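Local coordinates for protein restriction endonuclease S subunits (Thermoanaerobacter tengcongensis, PDB 3OKG) that probably recognises the target DNA sequence as the specificity subunit of a type I methyltransferase, in which it combines with M polypeptides, at residues Asp140-Gln145 against Tyr165-Pro170. Sequence-based numbering, arbitrary orientation.
Sequences DFITNQ and YNTLIP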
loop_
_atom_site.group_PDB
_atom_site.type_symbol
_atom_site.label_atom_id
_atom_site.label_comp_id
_atom_site.label_asym_id
_atom_site.label_seq_id
_atom_site.Cartn_x
_atom_site.Cartn_y
_atom_site.Cartn_z
ATOM N N ASP A 140 3.447 2.225 -20.604
ATOM C CA ASP A 140 2.979 3.622 -20.731
ATOM C C ASP A 140 3.421 4.250 -22.074
ATOM O O ASP A 140 2.757 5.139 -22.591
ATOM C CB ASP A 140 3.544 4.491 -19.593
ATOM C CG ASP A 140 2.944 4.175 -18.233
ATOM O OD1 ASP A 140 1.979 3.376 -18.133
ATOM O OD2 ASP A 140 3.452 4.740 -17.234
ATOM N N PHE A 141 4.526 3.782 -22.633
ATOM C CA PHE A 141 5.002 4.322 -23.913
ATOM C C PHE A 141 3.910 4.220 -24.989
ATOM O O PHE A 141 3.818 5.078 -25.889
ATOM C CB PHE A 141 6.278 3.605 -24.380
ATOM C CG PHE A 141 6.843 4.169 -25.646
ATOM C CD1 PHE A 141 7.525 5.381 -25.633
ATOM C CD2 PHE A 141 6.670 3.513 -26.856
ATOM C CE1 PHE A 141 8.047 5.916 -26.809
ATOM C CE2 PHE A 141 7.185 4.046 -28.026
ATOM C CZ PHE A 141 7.865 5.252 -28.000
ATOM N N ILE A 142 3.091 3.168 -24.903
ATOM C CA ILE A 142 1.982 2.962 -25.849
ATOM C C ILE A 142 0.759 3.793 -25.497
ATOM O O ILE A 142 0.237 4.522 -26.338
ATOM C CB ILE A 142 1.564 1.469 -25.923
ATOM C CG1 ILE A 142 2.677 0.632 -26.551
ATOM C CG2 ILE A 142 0.239 1.300 -26.685
ATOM C CD1 ILE A 142 3.304 1.204 -27.801
ATOM N N THR A 143 0.319 3.677 -24.243
ATOM C CA THR A 143 -0.757 4.489 -23.675
ATOM C C THR A 143 -0.613 5.930 -24.036
ATOM O O THR A 143 -1.561 6.606 -24.444
ATOM C CB THR A 143 -0.607 4.536 -22.134
ATOM O OG1 THR A 143 -0.545 3.218 -21.623
ATOM C CG2 THR A 143 -1.738 5.334 -21.461
ATOM N N ASN A 144 0.604 6.421 -23.831
ATOM C CA ASN A 144 0.858 7.840 -23.899
ATOM C C ASN A 144 0.774 8.356 -25.339
ATOM O O ASN A 144 0.721 9.575 -25.581
ATOM C CB ASN A 144 2.204 8.142 -23.243
ATOM C CG ASN A 144 2.165 7.998 -21.686
ATOM O OD1 ASN A 144 1.097 7.822 -21.065
ATOM N ND2 ASN A 144 3.345 8.073 -21.065
ATOM N N GLN A 145 0.728 7.428 -26.292
ATOM C CA GLN A 145 0.610 7.806 -27.708
ATOM C C GLN A 145 -0.838 7.913 -28.187
ATOM O O GLN A 145 -1.116 8.389 -29.303
ATOM C CB GLN A 145 1.350 6.802 -28.583
ATOM C CG GLN A 145 2.855 6.840 -28.459
ATOM C CD GLN A 145 3.480 5.855 -29.429
ATOM O OE1 GLN A 145 3.309 5.982 -30.634
ATOM N NE2 GLN A 145 4.176 4.852 -28.907
ATOM N N TYR A 165 -3.215 0.407 -33.458
ATOM C CA TYR A 165 -2.344 -0.157 -34.485
ATOM C C TYR A 165 -1.353 0.898 -35.000
ATOM O O TYR A 165 -0.281 0.556 -35.479
ATOM C CB TYR A 165 -3.136 -0.712 -35.673
ATOM C CG TYR A 165 -4.048 -1.882 -35.356
ATOM C CD1 TYR A 165 -3.583 -2.989 -34.623
ATOM C CD2 TYR A 165 -5.344 -1.906 -35.827
ATOM C CE1 TYR A 165 -4.431 -4.081 -34.345
ATOM C CE2 TYR A 165 -6.184 -2.985 -35.577
ATOM C CZ TYR A 165 -5.721 -4.074 -34.839
ATOM O OH TYR A 165 -6.589 -5.126 -34.571
ATOM N N ASN A 166 -1.707 2.174 -34.884
ATOM C CA ASN A 166 -0.845 3.237 -35.406
ATOM C C ASN A 166 0.292 3.643 -34.486
ATOM O O ASN A 166 1.190 4.402 -34.881
ATOM C CB ASN A 166 -1.689 4.475 -35.775
ATOM C CG ASN A 166 -2.445 4.279 -37.069
ATOM O OD1 ASN A 166 -2.076 3.432 -37.887
ATOM N ND2 ASN A 166 -3.514 5.063 -37.270
ATOM N N THR A 167 0.275 3.145 -33.252
ATOM C CA THR A 167 1.302 3.561 -32.303
ATOM C C THR A 167 2.654 3.038 -32.761
ATOM O O THR A 167 2.723 1.999 -33.410
ATOM C CB THR A 167 0.997 3.110 -30.828
ATOM O OG1 THR A 167 0.975 1.678 -30.746
ATOM C CG2 THR A 167 -0.337 3.711 -30.308
ATOM N N LEU A 168 3.725 3.760 -32.428
ATOM C CA LEU A 168 5.083 3.322 -32.743
ATOM C C LEU A 168 5.647 2.404 -31.674
ATOM O O LEU A 168 5.471 2.670 -30.493
ATOM C CB LEU A 168 6.026 4.538 -32.826
ATOM C CG LEU A 168 5.796 5.468 -34.005
ATOM C CD1 LEU A 168 6.890 6.594 -34.038
ATOM C CD2 LEU A 168 5.802 4.657 -35.292
ATOM N N ILE A 169 6.383 1.370 -32.090
ATOM C CA ILE A 169 6.994 0.433 -31.159
ATOM C C ILE A 169 8.437 0.125 -31.582
ATOM O O ILE A 169 8.725 0.076 -32.762
ATOM C CB ILE A 169 6.198 -0.918 -31.110
ATOM C CG1 ILE A 169 6.161 -1.604 -32.481
ATOM C CG2 ILE A 169 4.780 -0.682 -30.538
ATOM C CD1 ILE A 169 5.955 -3.191 -32.418
ATOM N N PRO A 170 9.333 -0.087 -30.606
ATOM C CA PRO A 170 10.698 -0.498 -30.899
ATOM C C PRO A 170 10.691 -1.995 -31.173
ATOM O O PRO A 170 10.076 -2.765 -30.419
ATOM C CB PRO A 170 11.434 -0.244 -29.582
ATOM C CG PRO A 170 10.407 -0.203 -28.538
ATOM C CD PRO A 170 9.046 -0.184 -29.172
#
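Polar contact is concentrated in the side-chain amide of Gln145, which pairs with the backbone of Leu168 much as a neighbouring strand would. Leu168 N donates to Gln145 OE1 over 2.9 Å, tilted 17° from the plane of the Gln145 side-chain carbonyl, while Gln145 NE2 returns a nearly straight bond (173°) to a lone pair of Leu168 O. The second N-H of NE2 reaches Phe141 O at 3.0 Å, from above that carbonyl's plane. Both acceptors lie close to the amide plane, so three bonds fix its rotation. Replacing Gln145 by alanine removes the amide, and the N-H and C=O of Leu168 would probably be left without these mates, Phe141 O without its side-chain donor.

The apolar pair is Ile142 CD1 and Ile169 CG2, 3.6 Å apart. The same methyl makes a van der Waals contact with Thr167 OG1, whose hydrogen bond goes to Val164 O. Separately, the Phe141 ring arrives edge first, its chi1 of -177° setting CG opposite the backbone N, with CE2 3.3 Å from Leu168 O and the oxygen near the ring plane.

The contact thus joins helix 140-143 and the turn that follows it to strand 168-171, which pairs antiparallel with strand 27-30 within the first DNA specificity domain; helix 130-137 packs on Ile169 through Leu133 and Leu136.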